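Local coordinates for protein adhesin (Neisseria meningitidis, PDB 5MY7) that serves as an adhesin of the meningococcus and inhibits lysozyme, probably through a small all-beta domain related to the MliC-type lysozyme inhibitors, at residues V34-V37 against K43-V46; Y48-N51 against L55-Y58; Y58-A61 against K66-Q69; I107-P112 against I116-C121. One frame throughout, in Å; residues are numbered along the deposited sequence.

Overall arrangement
Following the chain from the N terminus, the contacts come in order, each closing a short turn between neighbouring antiparallel strands. Interaction 1 pairs strand 31-37 with 43-50, interaction 2 closes the turn leading from 43-50 into 56-63, and interaction 3, beginning at Y58 where interaction 2 ends, pairs 56-63 with 66-71. Together they build one four-stranded meander. Interaction 4 comes much later and closes the last hairpin of a second four-stranded sheet. None encloses another along the sequence, but the two sheets meet in space: I107 packs on Y36, V46 and Y48, F118 on V44, and I109 on A61, while C38-C121 ties the final strand to the first hairpin.

Interaction 1 (V34-V37 against K43-V46); sequences VSYV and KVKV
V34-V37 and K43-V46 run antiparallel, their axes 4.8 Å apart at closest, with V34-V46 and Y36-V44 as hydrogen-bonded pairs, S35-K45 between them and V37-K43 beyond, both non-hydrogen-bonded. The two bonds of the V34-V46 pair are nearly straight, V34 N to V46 O and V46 N to V34 O both measuring 2.9 Å. At the other pair Y36 N reaches V44 O in 2.9 Å, whereas V44 N to Y36 O stretches to 3.2 Å. The Y36 side chain carries most of the apolar contact. With CG beside the backbone N (chi1 -57°), its ring lies along the sheet toward V46, and CE1 comes 3.9 Å from V46 CG2. The same ring has V44 O at its edge, in plane, and V34 CG1 over one face, offset toward the rim. Behind it, Y36 CB meets V44 CG1 at 4.1 Å. On the face of S35, V37, K43 and K45, the K45 chain passes S35, its CG 3.8 Å from S35 OG, before bending away, and K43 lies next to V37. The two faces thus differ sharply, V34, Y36, V44 and V46 being buried and the other four exposed. In this first hairpin three of the buried side chains meet the second sheet, Y36 and V46 touching I107 and V44 touching F118, while Y36 OH bonds to Y48 OH and V44 and V46 pack on A61 and A59 of strand 56-63.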
ATOM      1  N   VAL A  34       3.571  -8.426   3.111  1.00 24.03           N
ATOM      2  CA  VAL A  34       4.944  -8.005   2.804  1.00 23.35           C
ATOM      3  C   VAL A  34       5.434  -7.079   3.939  1.00 22.24           C
ATOM      4  O   VAL A  34       4.688  -6.161   4.373  1.00 22.23           O
ATOM      5  CB  VAL A  34       5.068  -7.267   1.426  1.00 24.93           C
ATOM      6  CG1 VAL A  34       6.507  -6.868   1.138  1.00 25.59           C
ATOM      7  CG2 VAL A  34       4.498  -8.134   0.329  1.00 27.38           C
ATOM      8  N   SER A  35       6.667  -7.336   4.435  1.00 24.54           N
ATOM      9  CA  SER A  35       7.316  -6.445   5.415  1.00 23.00           C
ATOM     10  C   SER A  35       8.325  -5.548   4.719  1.00 22.84           C
ATOM     11  O   SER A  35       9.095  -6.034   3.873  1.00 26.09           O
ATOM     12  CB  SER A  35       8.008  -7.284   6.535  1.00 28.29           C
ATOM     13  OG  SER A  35       7.017  -7.985   7.257  1.00 34.81           O
ATOM     14  N   TYR A  36       8.295  -4.252   5.068  1.00 20.64           N
ATOM     15  CA  TYR A  36       9.119  -3.198   4.448  1.00 20.05           C
ATOM     16  C   TYR A  36      10.020  -2.451   5.426  1.00 20.57           C
ATOM     17  O   TYR A  36       9.674  -2.339   6.618  1.00 21.73           O
ATOM     18  CB  TYR A  36       8.235  -2.137   3.764  1.00 20.03           C
ATOM     19  CG  TYR A  36       7.290  -2.676   2.699  1.00 19.48           C
ATOM     20  CD1 TYR A  36       6.046  -3.146   3.034  1.00 18.59           C
ATOM     21  CD2 TYR A  36       7.646  -2.653   1.335  1.00 19.40           C
ATOM     22  CE1 TYR A  36       5.167  -3.651   2.054  1.00 19.28           C
ATOM     23  CE2 TYR A  36       6.810  -3.147   0.352  1.00 18.47           C
ATOM     24  CZ  TYR A  36       5.555  -3.655   0.722  1.00 19.39           C
ATOM     25  OH  TYR A  36       4.674  -4.142  -0.224  1.00 20.60           O
ATOM     26  N   VAL A  37      11.168  -1.953   4.913  1.00 21.37           N
ATOM     27  CA  VAL A  37      12.056  -0.978   5.614  1.00 23.23           C
ATOM     28  C   VAL A  37      12.057   0.288   4.727  1.00 21.67           C
ATOM     29  O   VAL A  37      12.250   0.228   3.474  1.00 24.34           O
ATOM     30  CB  VAL A  37      13.469  -1.558   5.883  1.00 26.09           C
ATOM     31  CG1 VAL A  37      13.392  -2.764   6.764  1.00 30.32           C
ATOM     32  CG2 VAL A  37      14.184  -1.932   4.608  1.00 30.23           C
ATOM     33  N   LYS A  43       9.569   0.976   9.772  1.00 20.62           N
ATOM     34  CA  LYS A  43       9.180  -0.390   9.379  1.00 21.17           C
ATOM     35  C   LYS A  43       7.646  -0.506   9.318  1.00 21.26           C
ATOM     36  O   LYS A  43       6.948   0.037  10.154  1.00 21.75           O
ATOM     37  CB  LYS A  43       9.755  -1.421  10.370  1.00 24.16           C
ATOM     38  CG  LYS A  43      11.275  -1.524  10.256  1.00 29.57           C
ATOM     39  CD  LYS A  43      11.978  -2.380  11.299  1.00 40.34           C
ATOM     40  CE  LYS A  43      13.500  -2.232  11.150  1.00 48.07           C
ATOM     41  NZ  LYS A  43      14.002  -0.875  11.549  1.00 51.46           N
ATOM     42  N   VAL A  44       7.153  -1.154   8.276  1.00 18.27           N
ATOM     43  CA  VAL A  44       5.707  -1.363   8.141  1.00 18.43           C
ATOM     44  C   VAL A  44       5.399  -2.705   7.463  1.00 19.74           C
ATOM     45  O   VAL A  44       6.107  -3.091   6.499  1.00 19.91           O
ATOM     46  CB  VAL A  44       5.031  -0.138   7.394  1.00 18.23           C
ATOM     47  CG1 VAL A  44       5.513   0.029   5.942  1.00 18.69           C
ATOM     48  CG2 VAL A  44       3.499  -0.231   7.450  1.00 18.74           C
ATOM     49  N   LYS A  45       4.333  -3.364   7.944  1.00 19.31           N
ATOM     50  CA  LYS A  45       3.839  -4.610   7.386  1.00 20.89           C
ATOM     51  C   LYS A  45       2.500  -4.321   6.696  1.00 21.15           C
ATOM     52  O   LYS A  45       1.560  -3.788   7.346  1.00 21.45           O
ATOM     53  CB  LYS A  45       3.660  -5.643   8.510  1.00 26.05           C
ATOM     54  CG  LYS A  45       3.375  -7.066   8.100  1.00 35.63           C
ATOM     55  CD  LYS A  45       3.418  -8.035   9.312  1.00 41.87           C
ATOM     56  CE  LYS A  45       2.318  -7.748  10.373  1.00 49.71           C
ATOM     57  NZ  LYS A  45       0.854  -7.590   9.922  1.00 45.53           N
ATOM     58  N   VAL A  46       2.385  -4.740   5.430  1.00 19.00           N
ATOM     59  CA  VAL A  46       1.161  -4.493   4.636  1.00 19.08           C
ATOM     60  C   VAL A  46       0.617  -5.797   4.093  1.00 19.47           C
ATOM     61  O   VAL A  46       1.365  -6.615   3.543  1.00 21.20           O
ATOM     62  CB  VAL A  46       1.421  -3.528   3.423  1.00 19.00           C
ATOM     63  CG1 VAL A  46       0.109  -3.203   2.665  1.00 19.60           C
ATOM     64  CG2 VAL A  46       2.099  -2.252   3.913  1.00 18.59           C
TER

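Interaction 2 (Y48-N51 against L55-Y58); sequences YGFN and LTTY
The ring of Y58 lies flat across the backbone of G49, whose CA sits over one face at 4.0 Å from the ring centroid in a CH-pi contact. G49 N is also above this face, near its centre. Tyrosine reaches this place because its CG stands between the backbone N and carbonyl carbon (chi1 69°), folding the ring back over the neighbouring strand; G49 has no side chain, and the ring comes down directly on its main chain. A second CH-pi contact forms on the other face of the sheet, where the side chains of F50 and T56 point the same way and T56 CG2 covers one face of the phenylalanine ring, 3.7 Å from its centroid and offset toward the rim. Backbone bonds join these patches: T57 N to G49 O is 2.8 Å, and G49 N to Y58 O is 3.1 Å. At the turn N51 is gripped twice by L55. N51 N donates to L55 O at 2.9 Å, and L55 N donates in return to N51 OD1 at 3.1 Å; the amide's ND2 bonds to Q53 within the same turn. The short strand segments are strongly twisted against each other, their directions 132° apart. Along one side strand 31-37 continues the sheet, with K32 against F50 and K31 against Y58; T56 OG1 bonds to Y84 OH, and M97 packs on Y48 and T56.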
ATOM      1  N   TYR A  48      -2.135  -7.392   1.440  1.00 20.53           N
ATOM      2  CA  TYR A  48      -2.891  -7.140   0.230  1.00 21.75           C
ATOM      3  C   TYR A  48      -3.933  -8.226   0.024  1.00 23.47           C
ATOM      4  O   TYR A  48      -3.621  -9.448   0.120  1.00 25.16           O
ATOM      5  CB  TYR A  48      -1.967  -7.053  -0.997  1.00 22.44           C
ATOM      6  CG  TYR A  48      -0.862  -6.013  -0.870  1.00 20.87           C
ATOM      7  CD1 TYR A  48      -1.104  -4.665  -1.172  1.00 21.18           C
ATOM      8  CD2 TYR A  48       0.417  -6.335  -0.398  1.00 21.11           C
ATOM      9  CE1 TYR A  48      -0.128  -3.693  -1.031  1.00 20.58           C
ATOM     10  CE2 TYR A  48       1.402  -5.367  -0.274  1.00 21.88           C
ATOM     11  CZ  TYR A  48       1.126  -4.044  -0.573  1.00 21.04           C
ATOM     12  OH  TYR A  48       2.101  -3.054  -0.455  1.00 20.60           O
ATOM     13  N   GLY A  49      -5.168  -7.787  -0.284  1.00 23.24           N
ATOM     14  CA  GLY A  49      -6.231  -8.699  -0.725  1.00 26.69           C
ATOM     15  C   GLY A  49      -6.305  -8.855  -2.233  1.00 27.79           C
ATOM     16  O   GLY A  49      -6.153  -7.872  -2.979  1.00 28.89           O
ATOM     17  N   PHE A  50      -6.532 -10.101  -2.667  1.00 27.52           N
ATOM     18  CA  PHE A  50      -6.615 -10.445  -4.094  1.00 27.24           C
ATOM     19  C   PHE A  50      -7.910 -11.182  -4.408  1.00 29.45           C
ATOM     20  O   PHE A  50      -8.253 -12.082  -3.657  1.00 33.78           O
ATOM     21  CB  PHE A  50      -5.469 -11.381  -4.456  1.00 30.08           C
ATOM     22  CG  PHE A  50      -4.109 -10.710  -4.541  1.00 31.00           C
ATOM     23  CD1 PHE A  50      -3.649 -10.176  -5.744  1.00 35.32           C
ATOM     24  CD2 PHE A  50      -3.287 -10.641  -3.429  1.00 30.60           C
ATOM     25  CE1 PHE A  50      -2.402  -9.570  -5.833  1.00 39.74           C
ATOM     26  CE2 PHE A  50      -2.043 -10.057  -3.509  1.00 35.19           C
ATOM     27  CZ  PHE A  50      -1.599  -9.508  -4.697  1.00 36.88           C
ATOM     28  N   ASN A  51      -8.646 -10.758  -5.453  1.00 26.88           N
ATOM     29  CA  ASN A  51      -9.926 -11.419  -5.828  1.00 26.91           C
ATOM     30  C   ASN A  51      -9.661 -12.606  -6.760  1.00 29.88           C
ATOM     31  O   ASN A  51      -8.497 -12.861  -7.118  1.00 30.47           O
ATOM     32  CB  ASN A  51     -10.947 -10.410  -6.384  1.00 28.41           C
ATOM     33  CG  ASN A  51     -10.681  -9.991  -7.815  1.00 27.59           C
ATOM     34  OD1 ASN A  51      -9.658 -10.307  -8.405  1.00 30.04           O
ATOM     35  ND2 ASN A  51     -11.634  -9.228  -8.378  1.00 29.82           N
ATOM     36  N   LEU A  55      -6.813  -9.589  -9.274  1.00 31.88           N
ATOM     37  CA  LEU A  55      -6.613  -8.149  -9.038  1.00 32.40           C
ATOM     38  C   LEU A  55      -6.632  -7.859  -7.524  1.00 29.62           C
ATOM     39  O   LEU A  55      -7.373  -8.497  -6.761  1.00 31.08           O
ATOM     40  CB  LEU A  55      -7.731  -7.337  -9.725  1.00 33.31           C
ATOM     41  CG  LEU A  55      -7.978  -7.542 -11.246  1.00 39.13           C
ATOM     42  CD1 LEU A  55      -9.330  -6.993 -11.708  1.00 39.18           C
ATOM     43  CD2 LEU A  55      -6.865  -6.940 -12.089  1.00 39.46           C
ATOM     44  N   THR A  56      -5.844  -6.877  -7.083  1.00 26.51           N
ATOM     45  CA  THR A  56      -5.866  -6.438  -5.647  1.00 25.30           C
ATOM     46  C   THR A  56      -7.134  -5.614  -5.368  1.00 26.16           C
ATOM     47  O   THR A  56      -7.658  -4.882  -6.244  1.00 26.54           O
ATOM     48  CB  THR A  56      -4.600  -5.632  -5.115  1.00 28.09           C
ATOM     49  OG1 THR A  56      -4.490  -4.430  -5.895  1.00 31.45           O
ATOM     50  CG2 THR A  56      -3.354  -6.522  -5.173  1.00 31.21           C
ATOM     51  N   THR A  57      -7.674  -5.803  -4.178  1.00 22.14           N
ATOM     52  CA  THR A  57      -8.869  -5.097  -3.743  1.00 20.92           C
ATOM     53  C   THR A  57      -8.640  -4.128  -2.585  1.00 20.39           C
ATOM     54  O   THR A  57      -9.435  -3.201  -2.365  1.00 19.76           O
ATOM     55  CB  THR A  57      -9.958  -6.094  -3.341  1.00 23.10           C
ATOM     56  OG1 THR A  57      -9.517  -6.864  -2.234  1.00 27.36           O
ATOM     57  CG2 THR A  57     -10.339  -7.034  -4.531  1.00 23.15           C
ATOM     58  N   TYR A  58      -7.572  -4.339  -1.804  1.00 19.93           N
ATOM     59  CA  TYR A  58      -7.243  -3.457  -0.679  1.00 17.96           C
ATOM     60  C   TYR A  58      -5.774  -3.668  -0.255  1.00 18.58           C
ATOM     61  O   TYR A  58      -5.151  -4.690  -0.612  1.00 18.97           O
ATOM     62  CB  TYR A  58      -8.187  -3.669   0.532  1.00 19.57           C
ATOM     63  CG  TYR A  58      -8.009  -5.034   1.249  1.00 22.18           C
ATOM     64  CD1 TYR A  58      -6.998  -5.219   2.184  1.00 23.71           C
ATOM     65  CD2 TYR A  58      -8.860  -6.089   1.006  1.00 24.78           C
ATOM     66  CE1 TYR A  58      -6.835  -6.432   2.846  1.00 26.29           C
ATOM     67  CE2 TYR A  58      -8.700  -7.308   1.652  1.00 26.56           C
ATOM     68  CZ  TYR A  58      -7.709  -7.471   2.593  1.00 27.57           C
ATOM     69  OH  TYR A  58      -7.552  -8.700   3.226  1.00 34.39           O
TER

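Interaction 3 (Y58-A61 against K66-Q69); sequences YASA and KRVQ
This is an antiparallel beta hairpin contact between strands 56-63 and 66-71, at the edge of the four-stranded meander, where 66-71 is the outermost strand. Its backbone core is the hydrogen-bonded pair A61-V68, with A61 N to V68 O at 3.0 Å and V68 N to A61 O at 2.9 Å. S60 and Q69 form the adjoining non-hydrogen-bonded pair, and S60 CA adds a CA-H...O contact to V68 O. On the face carrying S60, the extended Q69 chain reaches across to strand 56-63 and lays its amide on the Y58 ring. The two planes lie 22° apart, and NE2 stands 3.5 Å above the ring, offset toward the rim near CG. The apolar side of 58-61 turns inward, A59 and A61 packing on V46 and V44 of strand 43-50. S60 OG is held from more than one direction: a water bridges it to Q69 OE1, and R67 approaches from farther along the strand. Bent at chi3 (-76°), the arginine brings the edge of its guanidinium to the serine, and NH1 donates to S60 OG in the guanidinium plane at 2.9 Å with an almost straight 172° angle at the hydrogen.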
ATOM      1  N   TYR A  58      -7.572  -4.339  -1.804  1.00 19.93           N
ATOM      2  CA  TYR A  58      -7.243  -3.457  -0.679  1.00 17.96           C
ATOM      3  C   TYR A  58      -5.774  -3.668  -0.255  1.00 18.58           C
ATOM      4  O   TYR A  58      -5.151  -4.690  -0.612  1.00 18.97           O
ATOM      5  CB  TYR A  58      -8.187  -3.669   0.532  1.00 19.57           C
ATOM      6  CG  TYR A  58      -8.009  -5.034   1.249  1.00 22.18           C
ATOM      7  CD1 TYR A  58      -6.998  -5.219   2.184  1.00 23.71           C
ATOM      8  CD2 TYR A  58      -8.860  -6.089   1.006  1.00 24.78           C
ATOM      9  CE1 TYR A  58      -6.835  -6.432   2.846  1.00 26.29           C
ATOM     10  CE2 TYR A  58      -8.700  -7.308   1.652  1.00 26.56           C
ATOM     11  CZ  TYR A  58      -7.709  -7.471   2.593  1.00 27.57           C
ATOM     12  OH  TYR A  58      -7.552  -8.700   3.226  1.00 34.39           O
ATOM     13  N   ALA A  59      -5.274  -2.674   0.504  1.00 18.06           N
ATOM     14  CA  ALA A  59      -3.989  -2.758   1.248  1.00 17.21           C
ATOM     15  C   ALA A  59      -4.273  -2.401   2.687  1.00 17.89           C
ATOM     16  O   ALA A  59      -4.885  -1.372   2.966  1.00 21.23           O
ATOM     17  CB  ALA A  59      -2.965  -1.778   0.664  1.00 17.28           C
ATOM     18  N   SER A  60      -3.819  -3.235   3.647  1.00 18.52           N
ATOM     19  CA  SER A  60      -4.055  -3.025   5.100  1.00 18.69           C
ATOM     20  C   SER A  60      -2.675  -2.917   5.789  1.00 18.90           C
ATOM     21  O   SER A  60      -1.905  -3.898   5.800  1.00 20.33           O
ATOM     22  CB  SER A  60      -4.902  -4.211   5.671  1.00 23.58           C
ATOM     23  OG  SER A  60      -5.103  -4.083   7.049  1.00 28.90           O
ATOM     24  N   ALA A  61      -2.369  -1.742   6.355  1.00 19.16           N
ATOM     25  CA  ALA A  61      -1.033  -1.454   6.973  1.00 20.60           C
ATOM     26  C   ALA A  61      -1.241  -1.284   8.475  1.00 19.17           C
ATOM     27  O   ALA A  61      -2.229  -0.666   8.921  1.00 20.13           O
ATOM     28  CB  ALA A  61      -0.489  -0.138   6.410  1.00 20.73           C
ATOM     29  N   LYS A  66      -2.376  -0.039  14.935  1.00 23.78           N
ATOM     30  CA  LYS A  66      -3.736  -0.081  14.455  1.00 22.97           C
ATOM     31  C   LYS A  66      -3.764  -0.486  12.976  1.00 20.12           C
ATOM     32  O   LYS A  66      -2.985   0.037  12.126  1.00 21.15           O
ATOM     33  CB  LYS A  66      -4.392   1.277  14.636  1.00 23.91           C
ATOM     34  CG  LYS A  66      -5.815   1.304  14.059  1.00 29.13           C
ATOM     35  CD  LYS A  66      -6.533   2.630  14.201  1.00 33.81           C
ATOM     36  CE  LYS A  66      -7.925   2.628  13.589  1.00 36.70           C
ATOM     37  NZ  LYS A  66      -8.826   1.595  14.202  1.00 41.52           N
ATOM     38  N   ARG A  67      -4.671  -1.417  12.655  1.00 23.35           N
ATOM     39  CA  ARG A  67      -4.852  -1.867  11.292  1.00 21.54           C
ATOM     40  C   ARG A  67      -5.645  -0.750  10.522  1.00 20.52           C
ATOM     41  O   ARG A  67      -6.779  -0.396  10.901  1.00 24.68           O
ATOM     42  CB  ARG A  67      -5.540  -3.222  11.274  1.00 24.77           C
ATOM     43  CG  ARG A  67      -5.548  -3.879   9.948  1.00 30.35           C
ATOM     44  CD  ARG A  67      -5.750  -5.405  10.016  1.00 38.26           C
ATOM     45  NE  ARG A  67      -4.548  -6.162  10.451  1.00 42.29           N
ATOM     46  CZ  ARG A  67      -3.385  -6.285   9.769  1.00 40.08           C
ATOM     47  NH1 ARG A  67      -3.151  -5.684   8.548  1.00 28.33           N
ATOM     48  NH2 ARG A  67      -2.420  -7.025  10.338  1.00 39.61           N
ATOM     49  N   VAL A  68      -5.012  -0.238   9.476  1.00 19.21           N
ATOM     50  CA  VAL A  68      -5.611   0.802   8.561  1.00 20.50           C
ATOM     51  C   VAL A  68      -5.885   0.169   7.204  1.00 18.94           C
ATOM     52  O   VAL A  68      -4.932  -0.131   6.468  1.00 21.34           O
ATOM     53  CB  VAL A  68      -4.664   2.018   8.457  1.00 21.65           C
ATOM     54  CG1 VAL A  68      -5.221   3.098   7.508  1.00 23.97           C
ATOM     55  CG2 VAL A  68      -4.390   2.591   9.873  1.00 24.05           C
ATOM     56  N   GLN A  69      -7.171  -0.079   6.903  1.00 20.98           N
ATOM     57  CA  GLN A  69      -7.535  -0.729   5.621  1.00 21.86           C
ATOM     58  C   GLN A  69      -7.850   0.336   4.547  1.00 19.66           C
ATOM     59  O   GLN A  69      -8.682   1.215   4.753  1.00 23.05           O
ATOM     60  CB  GLN A  69      -8.724  -1.727   5.783  1.00 27.71           C
ATOM     61  CG  GLN A  69      -8.958  -2.505   4.462  1.00 30.88           C
ATOM     62  CD  GLN A  69      -9.771  -3.767   4.541  1.00 33.75           C
ATOM     63  OE1 GLN A  69      -9.709  -4.525   5.511  1.00 41.87           O
ATOM     64  NE2 GLN A  69     -10.516  -4.027   3.488  1.00 35.46           N
TER
HETATM   65  O   HOH W   1      -0.438  -6.164   7.713  1.00 26.28           O
HETATM   66  O   HOH W   2      -7.770  -5.014   7.548  1.00 39.72           O

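Interaction 4 (I107-P112 against I116-C121); sequences IMITAP and IVFKDC
I109 and F118 form the apolar centre, their side chains lying side by side and pointing the same way, with I109 CB 4.0 Å from F118 CD1. Farther along the buried face I107 meets C121, CG1 to CB 3.6 Å; with CG1 between its backbone N and carbonyl carbon (chi1 76°), the isoleucine turns this branch onto the cysteine. Toward the turn A111 CB rests on V117 CG1, and on the opposite face I116 CG1 crosses T110 near OG1. The backbone between them is irregular. V117 and F118 both face I109 in a classic beta bulge, and I109 O accepts from both, V117 N at 2.9 Å and F118 N at 3.2 Å. I109 N returns a bond to F118 O at 2.9 Å. A second one-residue shift lies between the I109-F118 and I107-C121 pairs; in the latter C121 N to I107 O is 3.1 Å. At the polar edge D120 OD2 bonds to Q39, while K42 donates to V117 O and makes a cation-pi contact with F118. The C121-C38 disulfide adds a covalent tie, so the last strand is joined to the first hairpin by apolar packing, polar bonds and a sulfur bridge together, which probably limits movement between the two sheets.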
ATOM      1  N   ILE A 107       7.011   0.812  -2.073  1.00 17.46           N
ATOM      2  CA  ILE A 107       5.785   1.533  -1.677  1.00 17.11           C
ATOM      3  C   ILE A 107       6.081   2.875  -1.016  1.00 17.71           C
ATOM      4  O   ILE A 107       7.221   3.140  -0.562  1.00 18.77           O
ATOM      5  CB  ILE A 107       4.839   0.700  -0.749  1.00 17.48           C
ATOM      6  CG1 ILE A 107       5.334   0.595   0.722  1.00 18.69           C
ATOM      7  CG2 ILE A 107       4.512  -0.661  -1.330  1.00 19.39           C
ATOM      8  CD1 ILE A 107       4.274   0.047   1.699  1.00 20.09           C
ATOM      9  N   MET A 108       5.058   3.718  -0.941  1.00 16.86           N
ATOM     10  CA  MET A 108       5.035   4.902  -0.053  1.00 17.24           C
ATOM     11  C   MET A 108       3.665   5.039   0.569  1.00 15.99           C
ATOM     12  O   MET A 108       2.671   4.558  -0.034  1.00 16.85           O
ATOM     13  CB  MET A 108       5.440   6.164  -0.784  1.00 21.46           C
ATOM     14  CG  MET A 108       4.497   6.519  -1.954  1.00 23.01           C
ATOM     15  SD  MET A 108       5.044   7.916  -2.962  1.00 28.86           S
ATOM     16  CE  MET A 108       6.591   7.532  -3.692  1.00 36.25           C
ATOM     17  N   ILE A 109       3.588   5.640   1.773  1.00 16.09           N
ATOM     18  CA  ILE A 109       2.302   5.907   2.448  1.00 15.54           C
ATOM     19  C   ILE A 109       2.291   7.369   2.900  1.00 16.20           C
ATOM     20  O   ILE A 109       3.223   7.860   3.591  1.00 17.02           O
ATOM     21  CB  ILE A 109       2.039   4.980   3.667  1.00 16.98           C
ATOM     22  CG1 ILE A 109       2.093   3.485   3.263  1.00 17.75           C
ATOM     23  CG2 ILE A 109       0.694   5.282   4.311  1.00 19.78           C
ATOM     24  CD1 ILE A 109       2.059   2.481   4.413  1.00 18.84           C
ATOM     25  N   THR A 110       1.193   8.071   2.508  1.00 15.83           N
ATOM     26  CA  THR A 110       0.967   9.447   2.843  1.00 16.38           C
ATOM     27  C   THR A 110      -0.159   9.530   3.881  1.00 15.99           C
ATOM     28  O   THR A 110      -1.171   8.837   3.776  1.00 17.31           O
ATOM     29  CB  THR A 110       0.619  10.262   1.562  1.00 18.15           C
ATOM     30  OG1 THR A 110       1.668  10.143   0.593  1.00 18.31           O
ATOM     31  CG2 THR A 110       0.458  11.723   1.889  1.00 19.27           C
ATOM     32  N   ALA A 111       0.042  10.396   4.886  1.00 16.79           N
ATOM     33  CA  ALA A 111      -0.948  10.620   5.941  1.00 16.99           C
ATOM     34  C   ALA A 111      -2.077  11.572   5.478  1.00 18.19           C
ATOM     35  O   ALA A 111      -1.944  12.241   4.428  1.00 17.62           O
ATOM     36  CB  ALA A 111      -0.236  11.170   7.164  1.00 19.86           C
ATOM     37  N   PRO A 112      -3.171  11.664   6.239  1.00 19.15           N
ATOM     38  CA  PRO A 112      -4.268  12.600   5.881  1.00 21.21           C
ATOM     39  C   PRO A 112      -3.838  14.066   5.721  1.00 20.38           C
ATOM     40  O   PRO A 112      -4.517  14.823   4.998  1.00 23.99           O
ATOM     41  CB  PRO A 112      -5.231  12.448   7.045  1.00 22.68           C
ATOM     42  CG  PRO A 112      -5.058  11.045   7.496  1.00 23.38           C
ATOM     43  CD  PRO A 112      -3.555  10.763   7.344  1.00 21.09           C
ATOM     44  N   ILE A 116       4.361  12.546   3.631  1.00 19.05           N
ATOM     45  CA  ILE A 116       4.756  11.201   3.321  1.00 20.49           C
ATOM     46  C   ILE A 116       5.402  10.637   4.606  1.00 21.38           C
ATOM     47  O   ILE A 116       6.474  11.029   4.990  1.00 30.63           O
ATOM     48  CB  ILE A 116       5.675  11.061   2.098  1.00 22.31           C
ATOM     49  CG1 ILE A 116       5.098  11.810   0.875  1.00 24.21           C
ATOM     50  CG2 ILE A 116       5.874   9.608   1.757  1.00 26.41           C
ATOM     51  CD1 ILE A 116       6.096  12.099  -0.264  1.00 29.97           C
ATOM     52  N   VAL A 117       4.695   9.756   5.286  1.00 18.05           N
ATOM     53  CA  VAL A 117       5.128   9.219   6.603  1.00 19.83           C
ATOM     54  C   VAL A 117       5.838   7.862   6.497  1.00 19.09           C
ATOM     55  O   VAL A 117       6.485   7.429   7.466  1.00 23.41           O
ATOM     56  CB  VAL A 117       3.984   9.173   7.629  1.00 21.01           C
ATOM     57  CG1 VAL A 117       3.574  10.576   8.063  1.00 22.75           C
ATOM     58  CG2 VAL A 117       2.789   8.386   7.161  1.00 22.39           C
ATOM     59  N   PHE A 118       5.738   7.170   5.363  1.00 17.39           N
ATOM     60  CA  PHE A 118       6.574   6.001   5.055  1.00 18.12           C
ATOM     61  C   PHE A 118       7.102   6.247   3.625  1.00 17.62           C
ATOM     62  O   PHE A 118       6.311   6.182   2.638  1.00 17.95           O
ATOM     63  CB  PHE A 118       5.766   4.693   5.143  1.00 17.51           C
ATOM     64  CG  PHE A 118       5.290   4.370   6.565  1.00 17.86           C
ATOM     65  CD1 PHE A 118       4.095   4.899   7.053  1.00 18.82           C
ATOM     66  CD2 PHE A 118       6.051   3.566   7.433  1.00 19.03           C
ATOM     67  CE1 PHE A 118       3.673   4.653   8.350  1.00 18.33           C
ATOM     68  CE2 PHE A 118       5.601   3.340   8.729  1.00 19.39           C
ATOM     69  CZ  PHE A 118       4.433   3.873   9.189  1.00 18.74           C
ATOM     70  N   LYS A 119       8.388   6.553   3.520  1.00 20.28           N
ATOM     71  CA  LYS A 119       8.984   7.063   2.259  1.00 21.60           C
ATOM     72  C   LYS A 119      10.019   6.067   1.741  1.00 22.66           C
ATOM     73  O   LYS A 119      10.817   5.511   2.528  1.00 23.53           O
ATOM     74  CB  LYS A 119       9.556   8.504   2.456  1.00 26.52           C
ATOM     75  CG  LYS A 119       9.998   9.148   1.162  1.00 32.21           C
ATOM     76  CD  LYS A 119      10.236  10.649   1.337  1.00 40.20           C
ATOM     77  CE  LYS A 119      10.805  11.201   0.044  1.00 50.05           C
ATOM     78  NZ  LYS A 119       9.922  10.907  -1.128  1.00 55.87           N
ATOM     79  N   ASP A 120       9.994   5.790   0.431  1.00 24.84           N
ATOM     80  CA  ASP A 120      11.053   4.950  -0.202  1.00 26.82           C
ATOM     81  C   ASP A 120      11.192   3.578   0.479  1.00 24.48           C
ATOM     82  O   ASP A 120      12.306   3.106   0.792  1.00 28.64           O
ATOM     83  CB  ASP A 120      12.441   5.641  -0.196  1.00 30.97           C
ATOM     84  CG  ASP A 120      12.544   6.845  -1.087  1.00 38.17           C
ATOM     85  OD1 ASP A 120      11.642   7.119  -1.900  1.00 43.49           O
ATOM     86  OD2 ASP A 120      13.600   7.510  -0.983  1.00 47.15           O
ATOM     87  N   CYS A 121      10.051   2.927   0.638  1.00 22.71           N
ATOM     88  CA  CYS A 121       9.999   1.623   1.305  1.00 22.60           C
ATOM     89  C   CYS A 121      10.335   0.466   0.341  1.00 23.92           C
ATOM     90  O   CYS A 121       9.781   0.413  -0.769  1.00 25.73           O
ATOM     91  CB  CYS A 121       8.627   1.380   1.893  1.00 20.00           C
ATOM     92  SG  CYS A 121       8.009   2.623   3.025  1.00 21.79           S
TER